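PDB 4LMY: peroxide stress regulator PerR, FUR family from Streptococcus pyogenes, which is a metal-dependent transcription factor that binds DNA and probably controls the genes with which the bacterium answers peroxide stress. Local coordinates for residues 15-20 / 33-38; 72-77 / 90-95; 42-47 / 121-126. All coordinates share one frame; numbering follows the deposited sequence.

Contact 1 of 3, residues 15-20 / 33-38; sequences NVLEHL and AIISYM. With ZN (zinc ion), chain E.
I35 CD1 carries this helix contact: it lies 3.6 Å from V16 CG1, where the two side chains meet tip to tip, and 3.8 Å from L17 CD2, a methyl that comes in at a slant. L20 adds a looser contact one turn further on, its CD1 standing 4.3 Å from I35 CD1. The motif is a pair of helices of the winged-helix DNA-binding domain of a FUR-family regulator; here direct contact between the two segments is confined to one isoleucine and three residues opposite it, with neighbouring elements filling in around them. Residues 15-20 and 33-38 run roughly antiparallel, at 140° between their directions, and their axes come no closer than 11.4 Å. I35 bridges that wide gap because CG1 lies anti to its carbonyl carbon (chi1 -66°) and CD1 continues the chain outward (chi2 164°), while CG2 rests more loosely against V16. The next shell closes around them: L73 of helix 63-75 touches both V16 and I35, and F94 of strand 91-94 packs on V16.

The helix 12-22 that lends V16 to the core also carries metal ligands. H19 NE2 binds the zinc ion at 2.2 Å, and H4, H6, H97 and H99 complete the histidine cluster. The amide of N15 also reaches the metal, with ND2 as modelled 2.2 Å from the zinc ion; since amides usually bind metals through oxygen, its nitrogen and oxygen may be interchanged. F78 meets the H19 ring edge-to-face. One turn of helix relates the two ligands, and N15 O lies in the plane of the imidazole at its edge, 3.0 Å from H19 CD2.

Contact 2 of 3, residues 72-77 / 90-95; sequences VLVDEG and TYYDFM
V74 and Y92 supply the apolar part of this contact: V74 CG2 comes up to the edge of the tyrosine ring, near its plane, and stops 4.3 Å from Y92 CD1. The touch is light, and both residues also pack on strand 79-82, V74 on E81 and Y92 on V79.

The second touch is between sulfur and carbonyl. M95 SD lies 4.0 Å from G77 O, a van der Waals approach. The methionine gets there by a folded chain, with CG between the backbone N and the carbonyl carbon (chi1 88°) and further bends beyond it.

Backbone geometry sets up the carbonyl that M95 meets. G77 has positive phi (86°) and ends the helix in a Schellman motif, turning the chain toward strand 79-82; its bond from G77 N to V74 O, at 3.2 Å, is weak. E76 OE2, beside the turn, forms a salt bridge with K23; on the other segment M95 is hydrogen-bonded through its backbone to F78. A helix followed by an antiparallel hairpin is the winged-helix pattern; here the glycine turn joins the two, helix 63-75 is probably the recognition helix, and strands 79-82 and 91-94 form the wing.

Contact 3 of 3, residues 42-47 / 121-126; sequences TEHPSA and IAKEAH
K123 and H126, on one side of helix 118-129, reach across to H44 and T42 in the loop that follows helix 29-40. The example illustrates how two parts of a fold can touch at the surface through a few polar side chains: judged by the FUR family, the loop belongs to the DNA-binding part and the helix to the dimerisation part.

Along the helix, I121 begins on the far side, packing on F113 of the second subunit. K123 comes next, fully extended from CB to NZ, and its amine arrives at the edge of the H44 imidazole, near the ring plane, with NZ 4.5 Å from H44 NE2. E124 and A125 turn back to F113 of the second subunit, and E124 OE1 is hydrogen-bonded to Q128.

H126 then makes the closest contact. Its side chain crosses that of T42 at about a right angle and offers a ring face to the threonine methyl: T42 CG2 stands 3.5 Å from the centroid of the H126 ring, 18° off the normal, in a CH-pi contact offset toward the rim. The hydroxyl lies above the same face, T42 OG1 being 3.3 Å from H126 NE2 and about 3 Å out of the ring plane. H126 also touches a molecule of the crystal lattice, which may influence its pose.

The stronger polar tie of H126 is made at its other nitrogen: ND1 donates to Y131 O, so ND1 carries a hydrogen, and this bond limits the ring's rotation. Near H44 the lysine charge would probably disfavour a protonated imidazole, although solvent around such an exposed amine should weaken the effect.

From the N terminus, the chain runs through helix 12-22 and returns in helix 29-40, where contact 1 closes a short loop. Segment 42-47 follows at once and opens contact 3, the long-range one, which waits until helix 118-129 to close. Inside that span lies contact 2, opened at the end of helix 63-75 and closed by strand 91-94, the second strand of the hairpin. Contacts 1 and 2 are therefore in series, and contact 2 nests within contact 3. They also meet in space: F94 packs on V16 and M38, P45 touches M38, and Y92 N probably bonds P45 O. Together they tie the helical core to the wing and to the subunit-facing helix.

Contact 1 of 3, residues 15-20 / 33-38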
loop_
_atom_site.group_PDB
_atom_site.type_symbol
_atom_site.label_atom_id
_atom_site.label_comp_id
_atom_site.label_asym_id
_atom_site.label_seq_id
_atom_site.Cartn_x
_atom_site.Cartn_y
_atom_site.Cartn_z
ATOM N N ASN B 15 12.720 -5.255 -9.480
ATOM C CA ASN B 15 11.894 -6.363 -9.943
ATOM C C ASN B 15 11.932 -6.506 -11.457
ATOM O O ASN B 15 12.077 -7.611 -11.975
ATOM C CB ASN B 15 10.448 -6.223 -9.472
ATOM C CG ASN B 15 9.553 -7.306 -10.037
ATOM O OD1 ASN B 15 8.779 -7.069 -10.964
ATOM N ND2 ASN B 15 9.668 -8.509 -9.492
ATOM N N VAL B 16 11.797 -5.385 -12.160
ATOM C CA VAL B 16 11.843 -5.399 -13.619
ATOM C C VAL B 16 13.154 -6.008 -14.103
ATOM O O VAL B 16 13.161 -6.891 -14.962
ATOM C CB VAL B 16 11.684 -3.989 -14.212
ATOM C CG1 VAL B 16 11.869 -4.028 -15.722
ATOM C CG2 VAL B 16 10.326 -3.425 -13.860
ATOM N N LEU B 17 14.260 -5.546 -13.525
ATOM C CA LEU B 17 15.582 -6.020 -13.909
ATOM C C LEU B 17 15.731 -7.516 -13.652
ATOM O O LEU B 17 16.289 -8.239 -14.476
ATOM C CB LEU B 17 16.676 -5.244 -13.174
ATOM C CG LEU B 17 16.761 -3.745 -13.468
ATOM C CD1 LEU B 17 18.074 -3.168 -12.944
ATOM C CD2 LEU B 17 16.602 -3.478 -14.957
ATOM N N GLU B 18 15.224 -7.978 -12.512
ATOM C CA GLU B 18 15.282 -9.399 -12.180
ATOM C C GLU B 18 14.518 -10.246 -13.195
ATOM O O GLU B 18 15.024 -11.263 -13.667
ATOM C CB GLU B 18 14.755 -9.653 -10.764
ATOM C CG GLU B 18 14.724 -11.122 -10.358
ATOM C CD GLU B 18 16.110 -11.745 -10.258
ATOM O OE1 GLU B 18 16.204 -12.990 -10.299
ATOM O OE2 GLU B 18 17.102 -10.996 -10.128
ATOM N N HIS B 19 13.307 -9.816 -13.534
ATOM C CA HIS B 19 12.494 -10.504 -14.532
ATOM C C HIS B 19 13.184 -10.524 -15.894
ATOM O O HIS B 19 13.187 -11.545 -16.583
ATOM C CB HIS B 19 11.118 -9.847 -14.662
ATOM C CG HIS B 19 10.152 -10.239 -13.586
ATOM N ND1 HIS B 19 9.131 -11.142 -13.798
ATOM C CD2 HIS B 19 10.046 -9.848 -12.295
ATOM C CE1 HIS B 19 8.441 -11.292 -12.682
ATOM N NE2 HIS B 19 8.973 -10.517 -11.755
ATOM N N LEU B 20 13.765 -9.391 -16.279
ATOM C CA LEU B 20 14.456 -9.289 -17.564
ATOM C C LEU B 20 15.711 -10.161 -17.613
ATOM O O LEU B 20 15.988 -10.794 -18.632
ATOM C CB LEU B 20 14.802 -7.833 -17.890
ATOM C CG LEU B 20 13.625 -6.895 -18.168
ATOM C CD1 LEU B 20 14.121 -5.543 -18.662
ATOM C CD2 LEU B 20 12.650 -7.514 -19.156
ATOM N N ALA B 33 17.271 3.605 -17.885
ATOM C CA ALA B 33 16.757 4.971 -17.843
ATOM C C ALA B 33 15.265 5.030 -18.147
ATOM O O ALA B 33 14.520 5.766 -17.502
ATOM C CB ALA B 33 17.523 5.851 -18.806
ATOM N N ILE B 34 14.831 4.251 -19.130
ATOM C CA ILE B 34 13.429 4.249 -19.531
ATOM C C ILE B 34 12.543 3.595 -18.466
ATOM O O ILE B 34 11.449 4.082 -18.173
ATOM C CB ILE B 34 13.249 3.584 -20.912
ATOM C CG1 ILE B 34 13.898 4.457 -21.990
ATOM C CG2 ILE B 34 11.780 3.369 -21.224
ATOM C CD1 ILE B 34 13.944 3.824 -23.358
ATOM N N ILE B 35 13.030 2.509 -17.874
ATOM C CA ILE B 35 12.320 1.856 -16.775
ATOM C C ILE B 35 12.118 2.821 -15.610
ATOM O O ILE B 35 11.001 2.985 -15.120
ATOM C CB ILE B 35 13.060 0.602 -16.281
ATOM C CG1 ILE B 35 13.068 -0.472 -17.371
ATOM C CG2 ILE B 35 12.405 0.057 -15.011
ATOM C CD1 ILE B 35 14.078 -1.573 -17.140
ATOM N N SER B 36 13.202 3.462 -15.183
ATOM C CA SER B 36 13.149 4.407 -14.070
ATOM C C SER B 36 12.233 5.575 -14.396
ATOM O O SER B 36 11.454 6.018 -13.553
ATOM C CB SER B 36 14.546 4.927 -13.729
ATOM O OG SER B 36 15.374 3.892 -13.236
ATOM N N TYR B 37 12.336 6.071 -15.626
ATOM C CA TYR B 37 11.480 7.157 -16.091
ATOM C C TYR B 37 10.006 6.787 -15.960
ATOM O O TYR B 37 9.209 7.566 -15.439
ATOM C CB TYR B 37 11.802 7.509 -17.548
ATOM C CG TYR B 37 10.918 8.590 -18.135
ATOM C CD1 TYR B 37 9.718 8.271 -18.760
ATOM C CD2 TYR B 37 11.288 9.927 -18.074
ATOM C CE1 TYR B 37 8.907 9.251 -19.298
ATOM C CE2 TYR B 37 10.482 10.917 -18.613
ATOM C CZ TYR B 37 9.292 10.571 -19.224
ATOM O OH TYR B 37 8.484 11.546 -19.765
ATOM N N MET B 38 9.654 5.595 -16.436
ATOM C CA MET B 38 8.272 5.129 -16.420
ATOM C C MET B 38 7.763 4.923 -14.998
ATOM O O MET B 38 6.611 5.231 -14.691
ATOM C CB MET B 38 8.126 3.836 -17.225
ATOM C CG MET B 38 8.323 4.015 -18.725
ATOM S SD MET B 38 7.230 5.273 -19.410
ATOM C CE MET B 38 5.629 4.560 -19.044
HETATM ZN ZN ZN E . 8.455 -10.342 -9.665
#

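Contact 2 of 3, residues 72-77 / 90-95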
loop_
_atom_site.group_PDB
_atom_site.type_symbol
_atom_site.label_atom_id
_atom_site.label_comp_id
_atom_site.label_asym_id
_atom_site.label_seq_id
_atom_site.Cartn_x
_atom_site.Cartn_y
_atom_site.Cartn_z
ATOM N N VAL B 72 9.380 -4.274 -25.197
ATOM C CA VAL B 72 9.841 -5.249 -24.215
ATOM C C VAL B 72 9.038 -5.142 -22.921
ATOM O O VAL B 72 8.544 -6.142 -22.402
ATOM C CB VAL B 72 11.343 -5.074 -23.908
ATOM C CG1 VAL B 72 11.742 -5.892 -22.688
ATOM C CG2 VAL B 72 12.184 -5.461 -25.121
ATOM N N LEU B 73 8.897 -3.922 -22.413
ATOM C CA LEU B 73 8.186 -3.694 -21.156
ATOM C C LEU B 73 6.702 -4.055 -21.231
ATOM O O LEU B 73 6.145 -4.608 -20.282
ATOM C CB LEU B 73 8.363 -2.246 -20.695
ATOM C CG LEU B 73 9.802 -1.859 -20.337
ATOM C CD1 LEU B 73 9.855 -0.449 -19.767
ATOM C CD2 LEU B 73 10.416 -2.861 -19.368
ATOM N N VAL B 74 6.067 -3.738 -22.356
ATOM C CA VAL B 74 4.656 -4.061 -22.549
ATOM C C VAL B 74 4.451 -5.572 -22.616
ATOM O O VAL B 74 3.547 -6.114 -21.978
ATOM C CB VAL B 74 4.082 -3.388 -23.818
ATOM C CG1 VAL B 74 2.768 -4.036 -24.229
ATOM C CG2 VAL B 74 3.889 -1.898 -23.586
ATOM N N ASP B 75 5.304 -6.250 -23.379
ATOM C CA ASP B 75 5.209 -7.698 -23.530
ATOM C C ASP B 75 5.524 -8.440 -22.233
ATOM O O ASP B 75 4.861 -9.420 -21.897
ATOM C CB ASP B 75 6.123 -8.190 -24.655
ATOM C CG ASP B 75 5.691 -7.689 -26.019
ATOM O OD1 ASP B 75 4.581 -7.128 -26.123
ATOM O OD2 ASP B 75 6.459 -7.861 -26.988
ATOM N N GLU B 76 6.534 -7.971 -21.505
ATOM C CA GLU B 76 6.923 -8.610 -20.250
ATOM C C GLU B 76 5.972 -8.255 -19.104
ATOM O O GLU B 76 6.113 -8.762 -17.992
ATOM C CB GLU B 76 8.373 -8.273 -19.884
ATOM C CG GLU B 76 9.404 -8.765 -20.895
ATOM C CD GLU B 76 9.372 -10.270 -21.093
ATOM O OE1 GLU B 76 9.656 -10.727 -22.222
ATOM O OE2 GLU B 76 9.075 -10.998 -20.123
ATOM N N GLY B 77 5.014 -7.376 -19.383
ATOM C CA GLY B 77 3.921 -7.110 -18.464
ATOM C C GLY B 77 4.167 -6.066 -17.392
ATOM O O GLY B 77 3.608 -6.154 -16.299
ATOM N N THR B 90 -0.972 6.604 -28.547
ATOM C CA THR B 90 -0.858 5.604 -27.497
ATOM C C THR B 90 -0.119 6.199 -26.309
ATOM O O THR B 90 0.948 6.793 -26.463
ATOM C CB THR B 90 -0.107 4.354 -27.983
ATOM O OG1 THR B 90 -0.828 3.753 -29.065
ATOM C CG2 THR B 90 0.040 3.346 -26.852
ATOM N N TYR B 91 -0.703 6.053 -25.126
ATOM C CA TYR B 91 -0.063 6.512 -23.905
ATOM C C TYR B 91 0.322 5.315 -23.052
ATOM O O TYR B 91 -0.344 4.280 -23.081
ATOM C CB TYR B 91 -0.978 7.468 -23.143
ATOM C CG TYR B 91 -1.336 8.695 -23.946
ATOM C CD1 TYR B 91 -0.439 9.747 -24.078
ATOM C CD2 TYR B 91 -2.565 8.796 -24.586
ATOM C CE1 TYR B 91 -0.754 10.867 -24.818
ATOM C CE2 TYR B 91 -2.892 9.915 -25.326
ATOM C CZ TYR B 91 -1.983 10.946 -25.440
ATOM O OH TYR B 91 -2.301 12.062 -26.176
ATOM N N TYR B 92 1.405 5.458 -22.299
ATOM C CA TYR B 92 1.971 4.335 -21.567
ATOM C C TYR B 92 1.971 4.588 -20.066
ATOM O O TYR B 92 2.152 5.716 -19.616
ATOM C CB TYR B 92 3.390 4.049 -22.062
ATOM C CG TYR B 92 3.453 3.706 -23.534
ATOM C CD1 TYR B 92 3.440 2.385 -23.959
ATOM C CD2 TYR B 92 3.516 4.703 -24.500
ATOM C CE1 TYR B 92 3.493 2.066 -25.302
ATOM C CE2 TYR B 92 3.566 4.394 -25.845
ATOM C CZ TYR B 92 3.557 3.074 -26.241
ATOM O OH TYR B 92 3.610 2.761 -27.580
ATOM N N ASP B 93 1.766 3.527 -19.294
ATOM C CA ASP B 93 1.737 3.637 -17.843
ATOM C C ASP B 93 2.425 2.446 -17.198
ATOM O O ASP B 93 2.111 1.297 -17.507
ATOM C CB ASP B 93 0.295 3.719 -17.344
ATOM C CG ASP B 93 0.210 3.963 -15.851
ATOM O OD1 ASP B 93 0.909 4.872 -15.356
ATOM O OD2 ASP B 93 -0.551 3.243 -15.172
ATOM N N PHE B 94 3.362 2.722 -16.300
ATOM C CA PHE B 94 4.032 1.660 -15.563
ATOM C C PHE B 94 3.117 1.154 -14.452
ATOM O O PHE B 94 2.595 1.944 -13.666
ATOM C CB PHE B 94 5.352 2.163 -14.974
ATOM C CG PHE B 94 6.206 1.075 -14.387
ATOM C CD1 PHE B 94 7.172 0.445 -15.153
ATOM C CD2 PHE B 94 6.036 0.676 -13.071
ATOM C CE1 PHE B 94 7.954 -0.560 -14.617
ATOM C CE2 PHE B 94 6.814 -0.328 -12.532
ATOM C CZ PHE B 94 7.776 -0.945 -13.305
ATOM N N MET B 95 2.919 -0.160 -14.389
ATOM C CA MET B 95 2.103 -0.752 -13.331
ATOM C C MET B 95 2.746 -2.013 -12.745
ATOM O O MET B 95 2.112 -2.760 -11.998
ATOM C CB MET B 95 0.668 -1.014 -13.819
ATOM C CG MET B 95 0.409 -2.365 -14.484
ATOM S SD MET B 95 1.485 -2.745 -15.877
ATOM C CE MET B 95 0.293 -3.365 -17.061
#

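Contact 3 of 3, residues 42-47 / 121-126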
loop_
_atom_site.group_PDB
_atom_site.type_symbol
_atom_site.label_atom_id
_atom_site.label_comp_id
_atom_site.label_asym_id
_atom_site.label_seq_id
_atom_site.Cartn_x
_atom_site.Cartn_y
_atom_site.Cartn_z
ATOM N N THR B 42 4.423 10.495 -13.290
ATOM C CA THR B 42 3.160 10.733 -12.607
ATOM C C THR B 42 2.083 11.091 -13.615
ATOM O O THR B 42 1.118 11.791 -13.306
ATOM C CB THR B 42 3.302 11.860 -11.589
ATOM O OG1 THR B 42 3.790 13.036 -12.244
ATOM C CG2 THR B 42 4.283 11.450 -10.512
ATOM N N GLU B 43 2.274 10.605 -14.833
ATOM C CA GLU B 43 1.307 10.766 -15.901
ATOM C C GLU B 43 1.442 9.563 -16.818
ATOM O O GLU B 43 2.115 8.589 -16.480
ATOM C CB GLU B 43 1.561 12.067 -16.662
ATOM C CG GLU B 43 3.032 12.377 -16.870
ATOM C CD GLU B 43 3.256 13.639 -17.677
ATOM O OE1 GLU B 43 2.568 14.649 -17.418
ATOM O OE2 GLU B 43 4.120 13.616 -18.576
ATOM N N HIS B 44 0.803 9.628 -17.977
ATOM C CA HIS B 44 0.845 8.524 -18.919
ATOM C C HIS B 44 1.435 9.031 -20.227
ATOM O O HIS B 44 0.703 9.425 -21.132
ATOM C CB HIS B 44 -0.558 7.948 -19.116
ATOM C CG HIS B 44 -1.264 7.641 -17.831
ATOM N ND1 HIS B 44 -1.542 6.356 -17.421
ATOM C CD2 HIS B 44 -1.740 8.455 -16.857
ATOM C CE1 HIS B 44 -2.162 6.390 -16.254
ATOM N NE2 HIS B 44 -2.294 7.652 -15.890
ATOM N N PRO B 45 2.774 9.036 -20.316
ATOM C CA PRO B 45 3.477 9.671 -21.433
ATOM C C PRO B 45 3.350 8.904 -22.741
ATOM O O PRO B 45 3.227 7.679 -22.750
ATOM C CB PRO B 45 4.935 9.664 -20.967
ATOM C CG PRO B 45 5.029 8.477 -20.083
ATOM C CD PRO B 45 3.709 8.418 -19.359
ATOM N N SER B 46 3.377 9.643 -23.842
ATOM C CA SER B 46 3.457 9.045 -25.164
ATOM C C SER B 46 4.902 8.644 -25.422
ATOM O O SER B 46 5.795 8.991 -24.648
ATOM C CB SER B 46 3.015 10.054 -26.219
ATOM O OG SER B 46 3.902 11.157 -26.245
ATOM N N ALA B 47 5.133 7.920 -26.511
ATOM C CA ALA B 47 6.488 7.545 -26.893
ATOM C C ALA B 47 7.323 8.788 -27.179
ATOM O O ALA B 47 8.510 8.834 -26.858
ATOM C CB ALA B 47 6.464 6.631 -28.107
ATOM N N ILE B 121 0.316 4.101 -3.825
ATOM C CA ILE B 121 0.705 4.989 -2.736
ATOM C C ILE B 121 1.580 6.100 -3.292
ATOM O O ILE B 121 1.425 7.264 -2.937
ATOM C CB ILE B 121 1.495 4.235 -1.648
ATOM C CG1 ILE B 121 0.636 3.134 -1.031
ATOM C CG2 ILE B 121 1.989 5.186 -0.570
ATOM C CD1 ILE B 121 1.385 2.283 -0.050
ATOM N N ALA B 122 2.497 5.725 -4.179
ATOM C CA ALA B 122 3.400 6.679 -4.817
ATOM C C ALA B 122 2.641 7.749 -5.590
ATOM O O ALA B 122 3.000 8.928 -5.554
ATOM C CB ALA B 122 4.367 5.955 -5.738
ATOM N N LYS B 123 1.597 7.328 -6.297
ATOM C CA LYS B 123 0.762 8.251 -7.055
ATOM C C LYS B 123 0.032 9.225 -6.132
ATOM O O LYS B 123 0.033 10.435 -6.368
ATOM C CB LYS B 123 -0.238 7.474 -7.913
ATOM C CG LYS B 123 -1.236 8.351 -8.644
ATOM C CD LYS B 123 -1.996 7.561 -9.698
ATOM C CE LYS B 123 -3.040 8.422 -10.396
ATOM N NZ LYS B 123 -3.615 7.739 -11.591
ATOM N N GLU B 124 -0.592 8.695 -5.083
ATOM C CA GLU B 124 -1.290 9.536 -4.115
ATOM C C GLU B 124 -0.346 10.486 -3.390
ATOM O O GLU B 124 -0.688 11.649 -3.149
ATOM C CB GLU B 124 -2.059 8.686 -3.103
ATOM C CG GLU B 124 -3.363 8.131 -3.639
ATOM C CD GLU B 124 -4.323 9.219 -4.095
ATOM O OE1 GLU B 124 -4.291 10.338 -3.536
ATOM O OE2 GLU B 124 -5.116 8.950 -5.018
ATOM N N ALA B 125 0.834 9.985 -3.037
ATOM C CA ALA B 125 1.841 10.804 -2.373
ATOM C C ALA B 125 2.187 12.013 -3.233
ATOM O O ALA B 125 2.240 13.145 -2.745
ATOM C CB ALA B 125 3.094 9.980 -2.080
ATOM N N HIS B 126 2.402 11.774 -4.521
ATOM C CA HIS B 126 2.724 12.858 -5.441
ATOM C C HIS B 126 1.577 13.851 -5.573
ATOM O O HIS B 126 1.780 15.059 -5.482
ATOM C CB HIS B 126 3.063 12.311 -6.823
ATOM C CG HIS B 126 3.157 13.370 -7.873
ATOM N ND1 HIS B 126 4.183 14.290 -7.911
ATOM C CD2 HIS B 126 2.340 13.676 -8.910
ATOM C CE1 HIS B 126 4.006 15.102 -8.938
ATOM N NE2 HIS B 126 2.896 14.746 -9.563
#